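Endo-beta-1,4-xylanase Xyn10C (Pseudomonas cellulosa, PDB 1GNY) cleaves internal linkages of the xylan backbone through its C-terminal catalytic domain, while the family 15 carbohydrate-binding module described here binds xylan and xylooligosaccharides. Local coordinates at residues A[46-51]-A[126-131]; A[52-57]-A[145-150]; A[78-83]-A[117-122]. All blocks are in the same frame, centred on the assembly; numbering follows the deposited sequence.

Contact 1 (A[46-51]-A[126-131]); sequences FDIARP and VQVGIQ. With XYP (beta-D-xylopyranose), chain B.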
loop_
_atom_site.group_PDB
_atom_site.type_symbol
_atom_site.label_atom_id
_atom_site.label_comp_id
_atom_site.label_asym_id
_atom_site.label_seq_id
_atom_site.Cartn_x
_atom_site.Cartn_y
_atom_site.Cartn_z
ATOM N N PHE A 46 3.194 -2.942 5.691
ATOM C CA PHE A 46 4.512 -3.094 6.293
ATOM C C PHE A 46 4.802 -1.775 6.999
ATOM O O PHE A 46 4.104 -0.768 6.803
ATOM C CB PHE A 46 5.588 -3.404 5.239
ATOM C CG PHE A 46 5.756 -2.310 4.219
ATOM C CD1 PHE A 46 4.933 -2.266 3.102
ATOM C CD2 PHE A 46 6.690 -1.283 4.415
ATOM C CE1 PHE A 46 5.044 -1.228 2.182
ATOM C CE2 PHE A 46 6.796 -0.249 3.488
ATOM C CZ PHE A 46 5.966 -0.215 2.395
ATOM N N ASP A 47 5.875 -1.760 7.775
ATOM C CA ASP A 47 6.251 -0.544 8.479
ATOM C C ASP A 47 7.545 0.068 7.971
ATOM O O ASP A 47 8.514 -0.635 7.680
ATOM C CB ASP A 47 6.470 -0.808 9.965
ATOM C CG ASP A 47 5.260 -1.307 10.649
ATOM O OD1 ASP A 47 4.124 -0.878 10.309
ATOM O OD2 ASP A 47 5.360 -2.122 11.579
ATOM N N ILE A 48 7.548 1.381 7.859
ATOM C CA ILE A 48 8.762 2.152 7.675
ATOM C C ILE A 48 9.177 2.539 9.095
ATOM O O ILE A 48 8.451 3.222 9.836
ATOM C CB ILE A 48 8.564 3.383 6.785
ATOM C CG1 ILE A 48 8.298 2.974 5.327
ATOM C CG2 ILE A 48 9.810 4.339 6.838
ATOM C CD1 ILE A 48 9.419 2.183 4.608
ATOM N N ALA A 49 10.391 2.131 9.459
ATOM C CA ALA A 49 10.912 2.455 10.786
ATOM C C ALA A 49 11.196 3.943 11.010
ATOM O O ALA A 49 11.853 4.618 10.186
ATOM C CB ALA A 49 12.208 1.650 11.038
ATOM N N ARG A 50 10.739 4.430 12.158
ATOM C CA ARG A 50 11.018 5.794 12.550
ATOM C C ARG A 50 12.524 6.066 12.699
ATOM O O ARG A 50 13.340 5.131 12.927
ATOM C CB ARG A 50 10.327 6.119 13.865
ATOM C CG ARG A 50 10.637 5.097 14.961
ATOM C CD ARG A 50 10.216 5.587 16.308
ATOM N NE ARG A 50 10.062 4.694 17.422
ATOM C CZ ARG A 50 9.696 3.415 17.458
ATOM N NH1 ARG A 50 9.914 2.429 16.559
ATOM N NH2 ARG A 50 9.241 3.115 18.644
ATOM N N PRO A 51 12.908 7.336 12.525
ATOM C CA PRO A 51 12.056 8.501 12.208
ATOM C C PRO A 51 11.792 8.561 10.739
ATOM O O PRO A 51 12.449 7.838 9.960
ATOM C CB PRO A 51 12.950 9.660 12.622
ATOM C CG PRO A 51 14.342 9.155 12.195
ATOM C CD PRO A 51 14.341 7.696 12.561
ATOM N N VAL A 126 5.690 4.369 10.630
ATOM C CA VAL A 126 4.627 4.669 9.653
ATOM C C VAL A 126 4.233 3.357 8.984
ATOM O O VAL A 126 5.085 2.664 8.392
ATOM C CB VAL A 126 5.084 5.706 8.647
ATOM C CG1 VAL A 126 4.071 5.900 7.516
ATOM C CG2 VAL A 126 5.285 7.027 9.356
ATOM N N GLN A 127 2.935 3.061 9.054
ATOM C CA GLN A 127 2.359 1.888 8.397
ATOM C C GLN A 127 1.971 2.250 6.988
ATOM O O GLN A 127 1.222 3.214 6.801
ATOM C CB GLN A 127 1.140 1.372 9.145
ATOM C CG GLN A 127 0.481 0.119 8.563
ATOM C CD GLN A 127 -0.592 -0.416 9.493
ATOM O OE1 GLN A 127 -0.294 -1.274 10.340
ATOM N NE2 GLN A 127 -1.833 0.040 9.306
ATOM N N VAL A 128 2.479 1.495 6.023
ATOM C CA VAL A 128 2.243 1.739 4.595
ATOM C C VAL A 128 1.655 0.487 3.966
ATOM O O VAL A 128 2.050 -0.633 4.314
ATOM C CB VAL A 128 3.573 2.117 3.849
ATOM C CG1 VAL A 128 3.313 2.388 2.350
ATOM C CG2 VAL A 128 4.251 3.299 4.510
ATOM N N GLY A 129 0.710 0.629 3.052
ATOM C CA GLY A 129 0.197 -0.547 2.373
ATOM C C GLY A 129 -0.731 -0.267 1.224
ATOM O O GLY A 129 -0.722 0.870 0.717
ATOM N N ILE A 130 -1.439 -1.305 0.809
ATOM C CA ILE A 130 -2.442 -1.229 -0.276
ATOM C C ILE A 130 -3.663 -2.020 0.147
ATOM O O ILE A 130 -3.537 -3.092 0.742
ATOM C CB ILE A 130 -1.844 -1.698 -1.646
ATOM C CG1 ILE A 130 -2.777 -1.318 -2.810
ATOM C CG2 ILE A 130 -1.446 -3.158 -1.608
ATOM C CD1 ILE A 130 -2.144 -1.583 -4.207
ATOM N N GLN A 131 -4.846 -1.505 -0.161
ATOM C CA GLN A 131 -6.099 -2.139 0.255
ATOM C C GLN A 131 -7.171 -2.062 -0.835
ATOM O O GLN A 131 -7.132 -1.134 -1.672
ATOM C CB GLN A 131 -6.643 -1.535 1.566
ATOM C CG GLN A 131 -6.991 -0.030 1.463
ATOM C CD GLN A 131 -7.468 0.561 2.797
ATOM O OE1 GLN A 131 -7.447 -0.141 3.823
ATOM N NE2 GLN A 131 -7.914 1.848 2.779
HETATM C C1 XYP B . -5.815 -0.955 12.510
HETATM C C2 XYP B . -5.381 -0.900 11.053
HETATM C C3 XYP B . -5.493 0.521 10.507
HETATM C C4 XYP B . -6.851 1.132 10.862
HETATM C C5 XYP B . -7.100 0.942 12.345
HETATM O O2 XYP B . -4.025 -1.316 10.931
HETATM O O3 XYP B . -5.314 0.524 9.098
HETATM O O4 XYP B . -6.796 2.509 10.562
HETATM O O5 XYP B . -7.049 -0.419 12.713
#

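Contact 2 (A[52-57]-A[145-150]); sequences TTLEDA and VTITLA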
loop_
_atom_site.group_PDB
_atom_site.type_symbol
_atom_site.label_atom_id
_atom_site.label_comp_id
_atom_site.label_asym_id
_atom_site.label_seq_id
_atom_site.Cartn_x
_atom_site.Cartn_y
_atom_site.Cartn_z
ATOM N N THR A 52 10.849 9.408 10.348
ATOM C CA THR A 52 10.522 9.566 8.933
ATOM C C THR A 52 10.552 11.005 8.442
ATOM O O THR A 52 10.187 11.947 9.164
ATOM C CB THR A 52 9.128 8.960 8.580
ATOM O OG1 THR A 52 8.060 9.723 9.182
ATOM C CG2 THR A 52 9.012 7.524 9.121
ATOM N N THR A 53 10.980 11.111 7.199
ATOM C CA THR A 53 10.874 12.351 6.395
ATOM C C THR A 53 10.188 11.936 5.087
ATOM O O THR A 53 10.827 11.804 4.029
ATOM C CB THR A 53 12.233 12.971 6.151
ATOM O OG1 THR A 53 12.822 13.319 7.420
ATOM C CG2 THR A 53 12.116 14.288 5.394
ATOM N N LEU A 54 8.892 11.657 5.232
ATOM C CA LEU A 54 8.065 11.133 4.132
ATOM C C LEU A 54 7.217 12.153 3.365
ATOM O O LEU A 54 6.608 11.801 2.354
ATOM C CB LEU A 54 7.195 9.963 4.636
ATOM C CG LEU A 54 7.911 8.636 4.747
ATOM C CD1 LEU A 54 7.065 7.659 5.610
ATOM C CD2 LEU A 54 8.266 8.012 3.395
ATOM N N GLU A 55 7.214 13.412 3.788
ATOM C CA GLU A 55 6.442 14.413 3.031
ATOM C C GLU A 55 7.070 14.583 1.652
ATOM O O GLU A 55 8.299 14.648 1.533
ATOM C CB GLU A 55 6.372 15.746 3.784
ATOM C CG GLU A 55 5.498 15.711 5.023
ATOM C CD GLU A 55 4.010 15.524 4.703
ATOM O OE1 GLU A 55 3.598 15.846 3.557
ATOM O OE2 GLU A 55 3.277 15.049 5.591
ATOM N N ASP A 56 6.220 14.609 0.612
ATOM C CA ASP A 56 6.638 14.702 -0.806
ATOM C C ASP A 56 7.343 13.426 -1.332
ATOM O O ASP A 56 7.874 13.407 -2.438
ATOM C CB ASP A 56 7.469 15.978 -1.073
ATOM C CG ASP A 56 6.692 17.254 -0.766
ATOM O OD1 ASP A 56 5.517 17.366 -1.140
ATOM O OD2 ASP A 56 7.176 18.195 -0.129
ATOM N N ALA A 57 7.265 12.333 -0.573
ATOM C CA ALA A 57 7.807 11.046 -1.020
ATOM C C ALA A 57 6.842 10.410 -2.022
ATOM O O ALA A 57 5.637 10.648 -1.965
ATOM C CB ALA A 57 8.020 10.090 0.151
ATOM N N VAL A 145 7.913 -2.723 -3.805
ATOM C CA VAL A 145 7.517 -1.382 -3.351
ATOM C C VAL A 145 8.782 -0.538 -3.250
ATOM O O VAL A 145 9.734 -0.935 -2.588
ATOM C CB VAL A 145 6.801 -1.382 -1.990
ATOM C CG1 VAL A 145 6.426 0.023 -1.563
ATOM C CG2 VAL A 145 5.559 -2.287 -2.026
ATOM N N THR A 146 8.812 0.589 -3.947
ATOM C CA THR A 146 9.969 1.470 -3.847
ATOM C C THR A 146 9.513 2.870 -3.463
ATOM O O THR A 146 8.536 3.401 -4.030
ATOM C CB THR A 146 10.961 1.392 -5.041
ATOM O OG1 THR A 146 10.957 2.565 -5.828
ATOM C CG2 THR A 146 10.736 0.273 -5.939
ATOM N N ILE A 147 10.177 3.431 -2.456
ATOM C CA ILE A 147 9.815 4.750 -1.919
ATOM C C ILE A 147 10.965 5.712 -2.206
ATOM O O ILE A 147 12.069 5.490 -1.749
ATOM C CB ILE A 147 9.473 4.689 -0.427
ATOM C CG1 ILE A 147 8.303 3.697 -0.224
ATOM C CG2 ILE A 147 9.110 6.077 0.112
ATOM C CD1 ILE A 147 7.940 3.389 1.203
ATOM N N THR A 148 10.666 6.777 -2.924
ATOM C CA THR A 148 11.671 7.798 -3.260
ATOM C C THR A 148 11.398 9.046 -2.432
ATOM O O THR A 148 10.389 9.714 -2.629
ATOM C CB THR A 148 11.662 8.120 -4.750
ATOM O OG1 THR A 148 11.969 6.936 -5.500
ATOM C CG2 THR A 148 12.798 9.064 -5.130
ATOM N N LEU A 149 12.314 9.368 -1.524
ATOM C CA LEU A 149 12.159 10.533 -0.633
ATOM C C LEU A 149 12.537 11.825 -1.374
ATOM O O LEU A 149 13.308 11.803 -2.343
ATOM C CB LEU A 149 13.064 10.431 0.610
ATOM C CG LEU A 149 13.021 9.151 1.435
ATOM C CD1 LEU A 149 13.925 9.259 2.624
ATOM C CD2 LEU A 149 11.586 8.821 1.875
ATOM N N ALA A 150 12.012 12.924 -0.865
ATOM C CA ALA A 150 12.369 14.298 -1.282
ATOM C C ALA A 150 13.576 14.774 -0.462
ATOM O O ALA A 150 13.545 15.823 0.212
ATOM C CB ALA A 150 11.184 15.210 -1.054
HETATM O O HOH W 1 10.257 12.569 1.403
HETATM O O HOH W 2 10.040 12.340 -3.958
#

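Contact 3 (A[78-83]-A[117-122]); sequences IFAQLK and DKFNQT. With XYP (beta-D-xylopyranose), chain B; XYP (beta-D-xylopyranose), chain C.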
loop_
_atom_site.group_PDB
_atom_site.type_symbol
_atom_site.label_atom_id
_atom_site.label_comp_id
_atom_site.label_asym_id
_atom_site.label_seq_id
_atom_site.Cartn_x
_atom_site.Cartn_y
_atom_site.Cartn_z
ATOM N N ILE A 78 -3.470 2.721 -2.335
ATOM C CA ILE A 78 -2.181 2.805 -1.601
ATOM C C ILE A 78 -2.443 3.844 -0.502
ATOM O O ILE A 78 -2.980 4.899 -0.778
ATOM C CB ILE A 78 -0.992 3.213 -2.506
ATOM C CG1 ILE A 78 -0.688 2.124 -3.542
ATOM C CG2 ILE A 78 0.250 3.532 -1.664
ATOM C CD1 ILE A 78 0.234 2.569 -4.644
ATOM N N PHE A 79 -1.966 3.600 0.710
ATOM C CA PHE A 79 -2.143 4.534 1.827
ATOM C C PHE A 79 -0.963 4.478 2.787
ATOM O O PHE A 79 -0.177 3.554 2.739
ATOM C CB PHE A 79 -3.461 4.241 2.574
ATOM C CG PHE A 79 -3.500 2.891 3.252
ATOM C CD1 PHE A 79 -3.721 1.718 2.534
ATOM C CD2 PHE A 79 -3.275 2.791 4.622
ATOM C CE1 PHE A 79 -3.749 0.472 3.160
ATOM C CE2 PHE A 79 -3.259 1.564 5.241
ATOM C CZ PHE A 79 -3.518 0.388 4.519
ATOM N N ALA A 80 -0.874 5.458 3.680
ATOM C CA ALA A 80 0.129 5.493 4.726
ATOM C C ALA A 80 -0.512 6.164 5.948
ATOM O O ALA A 80 -1.382 7.009 5.806
ATOM C CB ALA A 80 1.365 6.249 4.263
ATOM N N GLN A 81 -0.122 5.764 7.145
ATOM C CA GLN A 81 -0.697 6.361 8.380
ATOM C C GLN A 81 0.285 6.170 9.545
ATOM O O GLN A 81 1.131 5.266 9.555
ATOM C CB GLN A 81 -2.078 5.721 8.737
ATOM C CG GLN A 81 -1.997 4.204 8.932
ATOM C CD GLN A 81 -3.336 3.434 8.973
ATOM O OE1 GLN A 81 -3.361 2.261 8.578
ATOM N NE2 GLN A 81 -4.404 4.041 9.546
ATOM N N LEU A 82 0.135 7.016 10.536
ATOM C CA LEU A 82 0.951 6.952 11.747
ATOM C C LEU A 82 0.531 5.770 12.617
ATOM O O LEU A 82 -0.630 5.642 12.933
ATOM C CB LEU A 82 0.796 8.265 12.516
ATOM C CG LEU A 82 1.251 9.519 11.771
ATOM C CD1 LEU A 82 1.036 10.762 12.670
ATOM C CD2 LEU A 82 2.710 9.442 11.345
ATOM N N LYS A 83 1.464 4.891 12.939
ATOM C CA LYS A 83 1.159 3.685 13.719
ATOM C C LYS A 83 0.769 4.074 15.105
ATOM O O LYS A 83 1.453 4.847 15.768
ATOM C CB LYS A 83 2.323 2.729 13.820
ATOM C CG LYS A 83 2.440 1.782 12.741
ATOM C CD LYS A 83 3.296 0.570 13.164
ATOM C CE LYS A 83 2.512 -0.667 13.495
ATOM N NZ LYS A 83 3.424 -1.787 13.795
ATOM N N ASP A 117 2.299 18.672 7.339
ATOM C CA ASP A 117 3.609 17.958 7.364
ATOM C C ASP A 117 3.692 16.841 8.423
ATOM O O ASP A 117 4.762 16.565 8.971
ATOM C CB ASP A 117 4.794 18.939 7.526
ATOM C CG ASP A 117 5.012 19.833 6.298
ATOM O OD1 ASP A 117 4.475 19.574 5.184
ATOM O OD2 ASP A 117 5.747 20.848 6.369
ATOM N N LYS A 118 2.558 16.177 8.673
ATOM C CA LYS A 118 2.484 15.051 9.646
ATOM C C LYS A 118 3.473 13.896 9.410
ATOM O O LYS A 118 3.801 13.179 10.346
ATOM C CB LYS A 118 1.050 14.480 9.750
ATOM C CG LYS A 118 0.441 13.963 8.464
ATOM C CD LYS A 118 -0.876 13.208 8.721
ATOM C CE LYS A 118 -2.023 14.137 9.189
ATOM N NZ LYS A 118 -2.360 15.220 8.210
ATOM N N PHE A 119 3.934 13.727 8.165
ATOM C CA PHE A 119 4.850 12.613 7.808
ATOM C C PHE A 119 6.358 12.928 7.980
ATOM O O PHE A 119 7.210 12.040 7.729
ATOM C CB PHE A 119 4.545 12.036 6.434
ATOM C CG PHE A 119 3.291 11.191 6.385
ATOM C CD1 PHE A 119 3.324 9.873 6.795
ATOM C CD2 PHE A 119 2.103 11.689 5.858
ATOM C CE1 PHE A 119 2.197 9.083 6.756
ATOM C CE2 PHE A 119 0.962 10.898 5.826
ATOM C CZ PHE A 119 0.998 9.603 6.255
ATOM N N ASN A 120 6.672 14.167 8.395
ATOM C CA ASN A 120 8.042 14.550 8.813
ATOM C C ASN A 120 8.031 14.604 10.342
ATOM O O ASN A 120 7.530 15.559 10.904
ATOM C CB ASN A 120 8.490 15.883 8.193
ATOM C CG ASN A 120 8.724 15.772 6.690
ATOM O OD1 ASN A 120 8.586 14.682 6.096
ATOM N ND2 ASN A 120 9.052 16.904 6.051
ATOM N N GLN A 121 8.542 13.545 10.980
ATOM C CA GLN A 121 8.337 13.275 12.415
ATOM C C GLN A 121 9.240 12.182 12.931
ATOM O O GLN A 121 9.758 11.379 12.149
ATOM C CB GLN A 121 6.864 12.905 12.697
ATOM C CG GLN A 121 6.332 11.668 11.950
ATOM C CD GLN A 121 6.541 10.372 12.693
ATOM O OE1 GLN A 121 6.220 10.258 13.882
ATOM N NE2 GLN A 121 7.082 9.366 11.986
ATOM N N THR A 122 9.401 12.143 14.258
ATOM C CA THR A 122 10.314 11.179 14.923
ATOM C C THR A 122 9.689 10.143 15.853
ATOM O O THR A 122 10.308 9.109 16.137
ATOM C CB THR A 122 11.375 11.931 15.766
ATOM O OG1 THR A 122 10.709 12.774 16.710
ATOM C CG2 THR A 122 12.227 12.869 14.910
HETATM C C1 XYP B . -5.815 -0.955 12.510
HETATM C C2 XYP B . -5.381 -0.900 11.053
HETATM C C3 XYP B . -5.493 0.521 10.507
HETATM C C4 XYP B . -6.851 1.132 10.862
HETATM C C5 XYP B . -7.100 0.942 12.345
HETATM O O2 XYP B . -4.025 -1.316 10.931
HETATM O O3 XYP B . -5.314 0.524 9.098
HETATM O O4 XYP B . -6.796 2.509 10.562
HETATM O O5 XYP B . -7.049 -0.419 12.713
HETATM C C1 XYP C . -7.954 3.126 9.988
HETATM C C2 XYP C . -8.177 4.441 10.710
HETATM C C3 XYP C . -9.374 5.125 10.075
HETATM C C4 XYP C . -9.157 5.293 8.586
HETATM C C5 XYP C . -8.820 3.939 8.003
HETATM O O2 XYP C . -8.450 4.207 12.089
HETATM O O3 XYP C . -9.527 6.439 10.582
HETATM O O4 XYP C . -10.361 5.783 8.000
HETATM O O5 XYP C . -7.708 3.335 8.679
#

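Contact 1 (A[46-51]-A[126-131])
Two antiparallel strands of the five-stranded, xylan-binding sheet of this beta-sandwich module meet where Phe46, Asp47 and Ile48 pair with Val128, Gln127 and Val126. Phe46 and Val128 form a hydrogen-bonded pair: Phe46 N reaches Val128 O at 2.9 Å, and Val128 N reaches Phe46 O at 2.9 Å with an almost straight N-H...O angle of 179°. Ile48 and Val126 form the next such pair, with Ile48 N to Val126 O at 2.8 Å. Residues alternate between the two faces of the sheet. Toward the core, the Phe46 side chain runs alongside Val128 and lays one ring face over its CB, a CH-pi contact with Phe46 CZ 3.6 Å from Val128 CB. With CG set between the backbone N and the carbonyl carbon (chi1 62°), the ring is brought over its cross-strand neighbour, while Ile48 CD1 meets the ring edge. Branched aliphatic residues suit this face, where Ile48 CG1 lies 4.1 Å from Val128 CG2.

The other face is polar and meets the sugar. Gln127, extended from its strand with CG anti to the backbone N (chi1 -178°), gives NE2 to O2 of the chain B xylose at 3.0 Å. The same NE2 bonds Gln81, and OE1 takes a bond from Arg14; together they fix the amide's rotation. Asp47, its carboxylate nearly parallel to that amide, makes a salt bridge to Arg14. Strand 126-133 continues the sheet into strand 75-82, while strands 58-65 and 139-149 pack against the apolar face.

Contact 2 (A[52-57]-A[145-150])
Leu54 and Leu149 meet through their CD2 methyls, 3.7 Å apart, where a type II beta turn, Leu54 to Ala57, packs against strand 139-149 in the sheet of the beta-sandwich that lies behind the sugar-binding one. The turn is closed by Ala57 N to Leu54 O at 3.0 Å, and Asp56 occupies its third position with a positive phi of 69°. Leu54 starts with its CB directed away from the strand, but the side chain bends back so that CD2 touches both Leu149 CD2 and Ile147 CG2; the Leu54 side chain crosses that of Ile147 at about a right angle and that of Leu149 at a slant. Ile147 offers CG2, which stands anti to the backbone N because chi1 is -58°, and this methyl lies 3.9 Å from Leu54 CD2. Leu149 CD2 also approaches Ala57 CB, at 4.2 Å; the small side chain of Ala57 is consistent with the close backbone approach here, with Ala57 CA 3.3 Å from Thr148 O in a CA-H...O contact. Farther out, the methyl of Ala150 rests on Asp56 CB, whose carboxylate is carried at the exposed corner of the turn.

No direct hydrogen bond joins the segments; water supplies the polar links. One water donates to Asp56 O and Thr148 O. A second donates to Thr53 O and Glu55 O and accepts from the amide of Ala150, with Ala150 N 2.9 Å from the water oxygen.

Contact 3 (A[78-83]-A[117-122])
An aromatic ring edge directed at a strand backbone is the striking feature here: Phe119 meets Ala80 with its rim, and the carbonyl oxygen lies in the ring plane, Ala80 O to Phe119 CZ being 3.5 Å. The weakly positive C-H edge of a phenyl group suits such an oxygen. Phe119 CE1 also touches the methyl of Ala80, CB to CE1 at 3.9 Å, and a side chain as short as alanine's lets the ring come this close to the strand. The ring extends from a type I beta turn, Asp117 to Asn120, with CG anti to the carbonyl carbon (chi1 -74°), which carries it inward to the strand.

Leu82, two residues on and on the same face as Ala80, makes the second contact. Its CD2 methyl lies 4.0 Å from Lys118 O and also approaches the amide carbon of Gln121, whose chain, bent at chi2 (89°), slides past it in the opposite direction. The polar ends lead elsewhere: Gln121 NE2 to Arg124 and Thr52, and Lys118 NZ to Asp116 and Glu114.

On the other face of strand 75-82, Gln81 extends into the glycan site. NE2 gives a hydrogen bond to O4 of the chain B xylose at 3.0 Å and a weak, long one to O5 of the chain C xylose, while OE1 lies 2.7 Å from O3 of the chain B sugar. O4 of the chain B xylose is the glycosidic oxygen joining the two sugars, so this amide spans a linkage. Gln81 NE2 also bonds Trp86 O. The chemistry thus divides the strand, with apolar and C-H contacts packing one face against residues 117-122 and, on the other, a glutamine amide whose NE2 donates to the glycosidic oxygen and whose OE1 lies within bonding distance of O3, consistent with recognition of the xylan backbone.

In the fold
Contacts 1 and 3, their centres 8 Å apart, share the chain B xylose: Gln127 and Gln81 stand on neighbouring strands of one sheet, and the bond between their amides, Gln127 NE2 to Gln81 OE1, measures 2.8 Å. A salt bridge of 3.0 Å between Asp47 OD2 and Lys83 NZ adds a second polar link. Contact 2 stands back from the sugar, with the Glu55 side chain about 13 Å from a bound xylose. It joins contact 1 through the core, where Ile48 CD1 meets Ile147 CD1 at 3.9 Å, and contact 3 through the small sheet of strands 52-53 and 120-121, where Thr52 N lies 2.9 Å from Gln121 O.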